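Local atomic coordinates of phosphoserine phosphatase (Thermococcus onnurineus, PDB entry 4AP9), a protein that probably hydrolyses L-phosphoserine to L-serine and phosphate, the last step of serine biosynthesis, with magnesium as cofactor, as a member of the haloacid dehalogenase superfamily. Residues F96-L100 and L115-M120; K10-D15 and F152-D158; F25-M29 and R59-I63. One frame throughout, in Å; residues are numbered along the deposited sequence.

Interaction 1: residues F96-L100 and L115-M120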
loop_
_atom_site.group_PDB
_atom_site.type_symbol
_atom_site.label_atom_id
_atom_site.label_comp_id
_atom_site.label_asym_id
_atom_site.label_seq_id
_atom_site.Cartn_x
_atom_site.Cartn_y
_atom_site.Cartn_z
ATOM N N PHE A 96 8.520 -8.205 26.396
ATOM C CA PHE A 96 7.409 -7.466 25.812
ATOM C C PHE A 96 7.375 -6.041 26.331
ATOM O O PHE A 96 7.751 -5.781 27.477
ATOM C CB PHE A 96 6.075 -8.142 26.161
ATOM C CG PHE A 96 5.868 -9.460 25.479
ATOM C CD1 PHE A 96 6.370 -10.622 26.028
ATOM C CD2 PHE A 96 5.164 -9.534 24.292
ATOM C CE1 PHE A 96 6.182 -11.841 25.403
ATOM C CE2 PHE A 96 4.971 -10.749 23.657
ATOM C CZ PHE A 96 5.482 -11.907 24.217
ATOM N N LYS A 97 6.927 -5.121 25.490
ATOM C CA LYS A 97 6.412 -3.847 25.975
ATOM C C LYS A 97 4.925 -4.074 26.281
ATOM O O LYS A 97 4.214 -4.672 25.474
ATOM C CB LYS A 97 6.580 -2.777 24.912
ATOM C CG LYS A 97 5.854 -1.496 25.205
ATOM C CD LYS A 97 6.252 -0.451 24.194
ATOM C CE LYS A 97 5.111 -0.092 23.300
ATOM N NZ LYS A 97 5.361 1.244 22.680
ATOM N N VAL A 98 4.463 -3.614 27.438
ATOM C CA VAL A 98 3.092 -3.897 27.894
ATOM C C VAL A 98 2.146 -2.706 27.742
ATOM O O VAL A 98 2.412 -1.621 28.264
ATOM C CB VAL A 98 3.103 -4.331 29.372
ATOM C CG1 VAL A 98 1.689 -4.640 29.862
ATOM C CG2 VAL A 98 4.017 -5.536 29.549
ATOM N N VAL A 99 1.038 -2.915 27.032
ATOM C CA VAL A 99 0.068 -1.858 26.779
ATOM C C VAL A 99 -1.255 -2.297 27.354
ATOM O O VAL A 99 -1.780 -3.357 26.994
ATOM C CB VAL A 99 -0.093 -1.554 25.268
ATOM C CG1 VAL A 99 -1.112 -0.460 25.065
ATOM C CG2 VAL A 99 1.251 -1.139 24.659
ATOM N N LEU A 100 -1.787 -1.498 28.269
ATOM C CA LEU A 100 -3.057 -1.828 28.899
ATOM C C LEU A 100 -4.133 -0.979 28.254
ATOM O O LEU A 100 -3.970 0.231 28.120
ATOM C CB LEU A 100 -2.992 -1.545 30.405
ATOM C CG LEU A 100 -1.896 -2.225 31.226
ATOM C CD1 LEU A 100 -2.174 -2.040 32.708
ATOM C CD2 LEU A 100 -1.764 -3.702 30.910
ATOM N N LEU A 115 0.826 0.836 35.602
ATOM C CA LEU A 115 1.254 -0.547 35.728
ATOM C C LEU A 115 1.997 -1.003 34.476
ATOM O O LEU A 115 3.037 -1.643 34.564
ATOM C CB LEU A 115 0.062 -1.461 36.005
ATOM C CG LEU A 115 0.423 -2.938 36.151
ATOM C CD1 LEU A 115 1.370 -3.157 37.328
ATOM C CD2 LEU A 115 -0.826 -3.769 36.337
ATOM N N GLY A 116 1.441 -0.678 33.314
ATOM C CA GLY A 116 2.055 -1.032 32.050
ATOM C C GLY A 116 3.027 0.022 31.558
ATOM O O GLY A 116 3.323 0.994 32.255
ATOM N N ASP A 117 3.546 -0.196 30.357
ATOM C CA ASP A 117 4.410 0.767 29.698
ATOM C C ASP A 117 3.598 1.864 29.015
ATOM O O ASP A 117 4.032 3.017 28.940
ATOM C CB ASP A 117 5.323 0.035 28.714
ATOM C CG ASP A 117 6.262 -0.935 29.422
ATOM O OD1 ASP A 117 6.944 -0.497 30.374
ATOM O OD2 ASP A 117 6.297 -2.134 29.067
ATOM N N GLU A 118 2.424 1.496 28.502
ATOM C CA GLU A 118 1.462 2.462 27.987
ATOM C C GLU A 118 0.057 2.123 28.496
ATOM O O GLU A 118 -0.256 0.966 28.791
ATOM C CB GLU A 118 1.458 2.508 26.452
ATOM C CG GLU A 118 2.777 2.954 25.837
ATOM C CD GLU A 118 2.647 3.312 24.364
ATOM O OE1 GLU A 118 1.705 4.039 24.001
ATOM O OE2 GLU A 118 3.502 2.880 23.563
ATOM N N PHE A 119 -0.785 3.133 28.595
ATOM C CA PHE A 119 -2.139 2.949 29.110
ATOM C C PHE A 119 -3.092 3.752 28.239
ATOM O O PHE A 119 -2.822 4.911 27.929
ATOM C CB PHE A 119 -2.181 3.439 30.566
ATOM C CG PHE A 119 -3.558 3.436 31.201
ATOM C CD1 PHE A 119 -4.134 2.257 31.646
ATOM C CD2 PHE A 119 -4.251 4.623 31.393
ATOM C CE1 PHE A 119 -5.400 2.262 32.252
ATOM C CE2 PHE A 119 -5.510 4.634 31.995
ATOM C CZ PHE A 119 -6.084 3.448 32.420
HETATM N N MSE A 120 -4.210 3.150 27.839
HETATM C CA MSE A 120 -5.221 3.869 27.066
HETATM C C MSE A 120 -6.638 3.415 27.385
HETATM O O MSE A 120 -6.948 2.229 27.305
HETATM C CB MSE A 120 -5.011 3.679 25.564
HETATM C CG MSE A 120 -6.207 4.139 24.717
HETATM SE SE MSE A 120 -6.354 6.084 24.630
HETATM C CE MSE A 120 -4.471 6.391 24.448
HETATM O O HOH W 1 8.933 -3.280 28.397
#

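Interaction 2: residues K10-D15 and F152-D158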
loop_
_atom_site.group_PDB
_atom_site.type_symbol
_atom_site.label_atom_id
_atom_site.label_comp_id
_atom_site.label_asym_id
_atom_site.label_seq_id
_atom_site.Cartn_x
_atom_site.Cartn_y
_atom_site.Cartn_z
ATOM N N LYS A 10 8.355 -6.428 20.811
ATOM C CA LYS A 10 7.009 -6.963 20.609
ATOM C C LYS A 10 6.080 -6.421 21.678
ATOM O O LYS A 10 6.495 -6.193 22.814
ATOM C CB LYS A 10 7.013 -8.501 20.616
ATOM C CG LYS A 10 7.644 -9.153 21.844
ATOM C CD LYS A 10 8.047 -10.599 21.544
ATOM C CE LYS A 10 8.822 -11.207 22.689
ATOM N NZ LYS A 10 10.019 -10.400 23.001
ATOM N N VAL A 11 4.820 -6.220 21.306
ATOM C CA VAL A 11 3.869 -5.556 22.167
ATOM C C VAL A 11 2.897 -6.561 22.751
ATOM O O VAL A 11 2.348 -7.394 22.037
ATOM C CB VAL A 11 3.122 -4.460 21.401
ATOM C CG1 VAL A 11 2.054 -3.827 22.273
ATOM C CG2 VAL A 11 4.124 -3.422 20.913
ATOM N N ALA A 12 2.753 -6.514 24.067
ATOM C CA ALA A 12 1.753 -7.307 24.770
ATOM C C ALA A 12 0.613 -6.365 25.131
ATOM O O ALA A 12 0.776 -5.491 25.991
ATOM C CB ALA A 12 2.357 -7.907 26.022
ATOM N N VAL A 13 -0.527 -6.513 24.457
ATOM C CA VAL A 13 -1.706 -5.682 24.738
ATOM C C VAL A 13 -2.638 -6.475 25.639
ATOM O O VAL A 13 -2.992 -7.620 25.320
ATOM C CB VAL A 13 -2.464 -5.301 23.450
ATOM C CG1 VAL A 13 -3.701 -4.448 23.760
ATOM C CG2 VAL A 13 -1.544 -4.549 22.492
ATOM N N ILE A 14 -3.012 -5.875 26.768
ATOM C CA ILE A 14 -3.996 -6.478 27.653
ATOM C C ILE A 14 -5.261 -5.634 27.737
ATOM O O ILE A 14 -5.211 -4.470 28.151
ATOM C CB ILE A 14 -3.438 -6.665 29.093
ATOM C CG1 ILE A 14 -2.143 -7.483 29.076
ATOM C CG2 ILE A 14 -4.494 -7.325 29.988
ATOM C CD1 ILE A 14 -1.392 -7.426 30.371
ATOM N N ASP A 15 -6.393 -6.218 27.340
ATOM C CA ASP A 15 -7.695 -5.604 27.572
ATOM C C ASP A 15 -8.031 -5.861 29.037
ATOM O O ASP A 15 -8.211 -7.009 29.431
ATOM C CB ASP A 15 -8.745 -6.220 26.648
ATOM C CG ASP A 15 -10.063 -5.468 26.666
ATOM O OD1 ASP A 15 -10.057 -4.264 26.985
ATOM O OD2 ASP A 15 -11.111 -6.084 26.362
ATOM N N PHE A 152 5.160 -6.753 16.047
ATOM C CA PHE A 152 4.320 -7.903 16.388
ATOM C C PHE A 152 3.502 -7.675 17.649
ATOM O O PHE A 152 3.893 -6.905 18.508
ATOM C CB PHE A 152 5.182 -9.154 16.515
ATOM C CG PHE A 152 5.727 -9.617 15.198
ATOM C CD1 PHE A 152 4.988 -10.460 14.396
ATOM C CD2 PHE A 152 6.959 -9.177 14.752
ATOM C CE1 PHE A 152 5.478 -10.885 13.158
ATOM C CE2 PHE A 152 7.453 -9.591 13.525
ATOM C CZ PHE A 152 6.707 -10.442 12.728
ATOM N N ILE A 153 2.356 -8.336 17.752
ATOM C CA ILE A 153 1.475 -8.119 18.892
ATOM C C ILE A 153 0.946 -9.410 19.482
ATOM O O ILE A 153 0.437 -10.269 18.760
ATOM C CB ILE A 153 0.259 -7.301 18.467
ATOM C CG1 ILE A 153 0.686 -5.910 17.970
ATOM C CG2 ILE A 153 -0.750 -7.206 19.623
ATOM C CD1 ILE A 153 -0.468 -5.141 17.303
ATOM N N LEU A 154 1.083 -9.551 20.795
ATOM C CA LEU A 154 0.369 -10.590 21.518
ATOM C C LEU A 154 -0.778 -9.885 22.240
ATOM O O LEU A 154 -0.540 -8.956 23.006
ATOM C CB LEU A 154 1.301 -11.248 22.528
ATOM C CG LEU A 154 0.661 -12.080 23.641
ATOM C CD1 LEU A 154 0.006 -13.344 23.054
ATOM C CD2 LEU A 154 1.717 -12.441 24.662
ATOM N N ALA A 155 -2.011 -10.321 22.000
ATOM C CA ALA A 155 -3.164 -9.702 22.635
ATOM C C ALA A 155 -3.773 -10.670 23.625
ATOM O O ALA A 155 -3.840 -11.872 23.373
ATOM C CB ALA A 155 -4.189 -9.291 21.600
HETATM N N MSE A 156 -4.168 -10.136 24.773
HETATM C CA MSE A 156 -4.844 -10.903 25.801
HETATM C C MSE A 156 -6.106 -10.137 26.138
HETATM O O MSE A 156 -6.086 -8.904 26.248
HETATM C CB MSE A 156 -3.948 -11.040 27.029
HETATM C CG MSE A 156 -2.748 -11.948 26.799
HETATM SE SE MSE A 156 -1.231 -11.525 27.943
HETATM C CE MSE A 156 -0.598 -9.957 26.955
ATOM N N GLY A 157 -7.223 -10.835 26.263
ATOM C CA GLY A 157 -8.453 -10.140 26.601
ATOM C C GLY A 157 -9.562 -11.089 26.987
ATOM O O GLY A 157 -9.395 -12.311 26.905
ATOM N N ASP A 158 -10.692 -10.516 27.395
ATOM C CA ASP A 158 -11.865 -11.273 27.807
ATOM C C ASP A 158 -13.108 -10.544 27.304
ATOM O O ASP A 158 -13.075 -9.770 26.352
ATOM C CB ASP A 158 -12.047 -11.157 29.329
ATOM C CG ASP A 158 -13.456 -11.497 29.791
ATOM O OD1 ASP A 158 -13.820 -12.689 29.719
ATOM O OD2 ASP A 158 -14.206 -10.599 30.243
#

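Interaction 3: residues F25-M29 and R59-I63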
loop_
_atom_site.group_PDB
_atom_site.type_symbol
_atom_site.label_atom_id
_atom_site.label_comp_id
_atom_site.label_asym_id
_atom_site.label_seq_id
_atom_site.Cartn_x
_atom_site.Cartn_y
_atom_site.Cartn_z
ATOM N N PHE A 25 -17.769 -1.549 35.299
ATOM C CA PHE A 25 -18.374 -0.234 35.558
ATOM C C PHE A 25 -19.878 -0.139 35.288
ATOM O O PHE A 25 -20.624 0.445 36.077
ATOM C CB PHE A 25 -17.648 0.849 34.750
ATOM C CG PHE A 25 -18.264 2.213 34.877
ATOM C CD1 PHE A 25 -17.953 3.025 35.953
ATOM C CD2 PHE A 25 -19.137 2.692 33.910
ATOM C CE1 PHE A 25 -18.516 4.286 36.084
ATOM C CE2 PHE A 25 -19.705 3.965 34.035
ATOM C CZ PHE A 25 -19.389 4.758 35.123
ATOM N N TRP A 26 -20.340 -0.658 34.153
ATOM C CA TRP A 26 -21.759 -0.521 33.839
ATOM C C TRP A 26 -22.689 -1.362 34.738
ATOM O O TRP A 26 -23.810 -0.930 35.061
ATOM C CB TRP A 26 -22.037 -0.725 32.333
ATOM C CG TRP A 26 -21.454 0.395 31.485
ATOM C CD1 TRP A 26 -20.422 0.298 30.585
ATOM C CD2 TRP A 26 -21.838 1.784 31.499
ATOM N NE1 TRP A 26 -20.169 1.528 30.016
ATOM C CE2 TRP A 26 -21.010 2.455 30.570
ATOM C CE3 TRP A 26 -22.805 2.512 32.196
ATOM C CZ2 TRP A 26 -21.125 3.826 30.319
ATOM C CZ3 TRP A 26 -22.917 3.880 31.947
ATOM C CH2 TRP A 26 -22.074 4.520 31.016
ATOM N N ARG A 27 -22.225 -2.541 35.144
ATOM C CA ARG A 27 -22.977 -3.364 36.092
ATOM C C ARG A 27 -23.017 -2.660 37.447
ATOM O O ARG A 27 -24.028 -2.689 38.141
ATOM C CB ARG A 27 -22.360 -4.755 36.231
ATOM C CG ARG A 27 -22.365 -5.517 34.910
ATOM C CD ARG A 27 -21.948 -6.967 35.060
ATOM N NE ARG A 27 -21.785 -7.594 33.746
ATOM C CZ ARG A 27 -22.777 -8.086 33.009
ATOM N NH1 ARG A 27 -24.031 -8.038 33.446
ATOM N NH2 ARG A 27 -22.513 -8.634 31.826
ATOM N N GLU A 28 -21.921 -2.005 37.811
ATOM C CA GLU A 28 -21.908 -1.209 39.037
ATOM C C GLU A 28 -22.846 0.002 38.942
ATOM O O GLU A 28 -23.558 0.334 39.902
ATOM C CB GLU A 28 -20.482 -0.777 39.378
ATOM C CG GLU A 28 -20.351 0.053 40.650
ATOM C CD GLU A 28 -20.609 -0.735 41.929
ATOM O OE1 GLU A 28 -20.903 -1.948 41.853
ATOM O OE2 GLU A 28 -20.508 -0.127 43.015
HETATM N N MSE A 29 -22.860 0.673 37.792
HETATM C CA MSE A 29 -23.781 1.784 37.607
HETATM C C MSE A 29 -25.233 1.322 37.701
HETATM O O MSE A 29 -26.086 2.033 38.233
HETATM C CB MSE A 29 -23.536 2.503 36.281
HETATM C CG MSE A 29 -22.264 3.317 36.261
HETATM SE SE MSE A 29 -22.355 4.776 37.563
HETATM C CE MSE A 29 -21.216 4.019 38.857
ATOM N N ARG A 59 -26.253 3.793 27.316
ATOM C CA ARG A 59 -25.824 3.644 28.704
ATOM C C ARG A 59 -25.299 4.981 29.229
ATOM O O ARG A 59 -25.623 5.401 30.339
ATOM C CB ARG A 59 -24.754 2.552 28.821
ATOM C CG ARG A 59 -25.340 1.123 28.769
ATOM C CD ARG A 59 -24.274 0.045 28.806
ATOM N NE ARG A 59 -23.644 -0.136 27.496
ATOM C CZ ARG A 59 -22.380 -0.475 27.302
ATOM N NH1 ARG A 59 -21.566 -0.671 28.325
ATOM N NH2 ARG A 59 -21.918 -0.603 26.077
ATOM N N VAL A 60 -24.500 5.659 28.415
ATOM C CA VAL A 60 -23.937 6.947 28.813
ATOM C C VAL A 60 -25.051 7.941 29.137
ATOM O O VAL A 60 -24.976 8.672 30.124
ATOM C CB VAL A 60 -23.037 7.505 27.722
ATOM C CG1 VAL A 60 -22.801 9.013 27.922
ATOM C CG2 VAL A 60 -21.740 6.739 27.718
ATOM N N GLY A 61 -26.086 7.930 28.303
ATOM C CA GLY A 61 -27.239 8.781 28.472
ATOM C C GLY A 61 -27.954 8.539 29.785
ATOM O O GLY A 61 -28.424 9.481 30.429
ATOM N N LEU A 62 -28.027 7.275 30.187
ATOM C CA LEU A 62 -28.732 6.901 31.404
ATOM C C LEU A 62 -28.004 7.294 32.697
ATOM O O LEU A 62 -28.594 7.229 33.774
ATOM C CB LEU A 62 -29.059 5.402 31.411
ATOM C CG LEU A 62 -30.131 4.948 30.413
ATOM C CD1 LEU A 62 -30.047 3.460 30.134
ATOM C CD2 LEU A 62 -31.507 5.314 30.924
ATOM N N ILE A 63 -26.734 7.681 32.606
ATOM C CA ILE A 63 -26.067 8.192 33.801
ATOM C C ILE A 63 -25.739 9.682 33.725
ATOM O O ILE A 63 -24.998 10.208 34.554
ATOM C CB ILE A 63 -24.813 7.363 34.218
ATOM C CG1 ILE A 63 -23.730 7.388 33.136
ATOM C CG2 ILE A 63 -25.203 5.934 34.603
ATOM C CD1 ILE A 63 -22.341 6.986 33.639
#

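Interaction 1: residues F96-L100 and L115-M120
K97 and E118 close the contact with a salt bridge, K97 NZ lying 2.6 Å from E118 OE2 and meeting it nearly along the C-O bond. The lysine side chain leaves with CG anti to the backbone N (chi1 169°) and bends at chi3, which brings its ammonium across to the glutamate. A leucine in place of K97 would probably leave E118 OE2 without its charge partner in this chain, with R147 of the second subunit, its other salt-bridge partner, left to balance it. D117 suits the strand entrance because its short carboxylate can stand in for a backbone acceptor: OD2 takes the V98 N-H through its anti lone pair at 2.9 Å and 175°. In return V98 O is gripped twice, by D117 N at 2.8 Å and E118 N at 3.1 Å. A water joins F96 O to D117 OD2, while R92 holds OD1. Regular pairing follows, L100 N to E118 O and M120 N to L100 O, both 2.9 Å, and L100 CD1 rests on L115 CB. This is the parallel strand pairing of the Rossmann-like haloacid dehalogenase core, next to the strand 11-15.

Interaction 2: residues K10-D15 and F152-D158
Strands 11-15 and 153-157 are central parallel neighbours in the Rossmann-like sheet of the haloacid dehalogenase fold. The first ends in D15, whose setting in the sequence (DIEGT) resembles the DxDGT motif of the family, with glutamate for the second aspartate, and fits D15 being the nucleophile; the second leads into the GDGYAD loop, where D158 begins the acidic motif that commonly serves magnesium in relatives. Five backbone bonds alternate between the strands: V11 N to F152 O, L154 N to V11 O, V13 N to L154 O, M156 N to V13 O and D15 N to M156 O. They deliver both loops to the strands' C-terminal ends, where K141 forms a salt bridge with D15 OD2 and a bound pyridinium propanesulfonate lies about 6 Å from the D15 side chain. Small and branched side chains fill the two faces. On one, V13 CG2 meets I153 CG2 at 4.0 Å, their branches crossing at a slant, while A155 takes little room beside them. On the other, selenomethionine M156 bends at chi3 (-77°) and lays CE over the neighbouring strand, 3.7 Å from A12 CB and 3.6 Å from I14 CG1; the small alanine admits that methyl group. G157 suits the close approach at the strand end: its CA lies 3.9 Å from D15 CB, and a CB on it would come within 3.3 Å of that same carbon.

Interaction 3: residues F25-M29 and R59-I63
Helix 25-33 meets the last turn of helix 52-62 and the residue that follows it with CA atoms 7.8 Å apart both for W26 and R59 and for M29 and I63, and no hydrogen bond crosses between them. The indole of W26 fills the space instead, projecting toward the other helix with R59 over one face and F25 over the other. R59 covers the ring along its aliphatic length: CB stands 3.8 Å from the centroid of the W26 six-membered ring in a CH-pi contact, and CZ lies 4.2 Å from the centroid of the five-membered ring, 25° off its normal, as a cation-pi pair. The exact tilt of the guanidinium is doubtful, because NH1 is modelled too close to the indole. An arginine suits this place because its methylenes cover the ring while its charge meets pi electrons; W52 offers it a second cation-pi partner. On the opposite face F25 CD2 sits 3.7 Å above the W26 plane, over its centre. I63 crosses the indole at about a right angle; its chi1 of 62° puts CG1 in the crowded position and carries CD1 to 3.6 Å from W26 CZ3. The same methyl reaches the edge of the F25 ring, 4.0 Å from CZ, while I63 CG2 touches M29 CB at 4.2 Å. V60 CG2 adds a further contact at W26 CZ2, and I38 of helix 36-47 also packs on the tryptophan. The helices fit the small helical cap that, in phosphoserine phosphatases, is inserted after the first core strand and faces the active site.

In the fold
Interactions 1 and 2 belong to one sheet: strands 97-102 and 11-15 are neighbours, joined by probable backbone hydrogen bonds, A12 N to K97 O and V99 N to A12 O, so the contacts form a run of four parallel strands. Interaction 3 lies about 27 Å from interaction 2, centre to centre, among the cap helices. All three are buried, but their chemistry differs. Interaction 2, midmost, relies on backbone bonds and apolar side chains, with D15 and D158 at the strand ends, where the family's active site is expected. Interaction 1, nearer the sheet margin, adds a lysine-glutamate salt bridge and an aspartate binding backbone. Interaction 3, without hydrogen bonds across it, depends on aromatic, cation-pi and aliphatic packing.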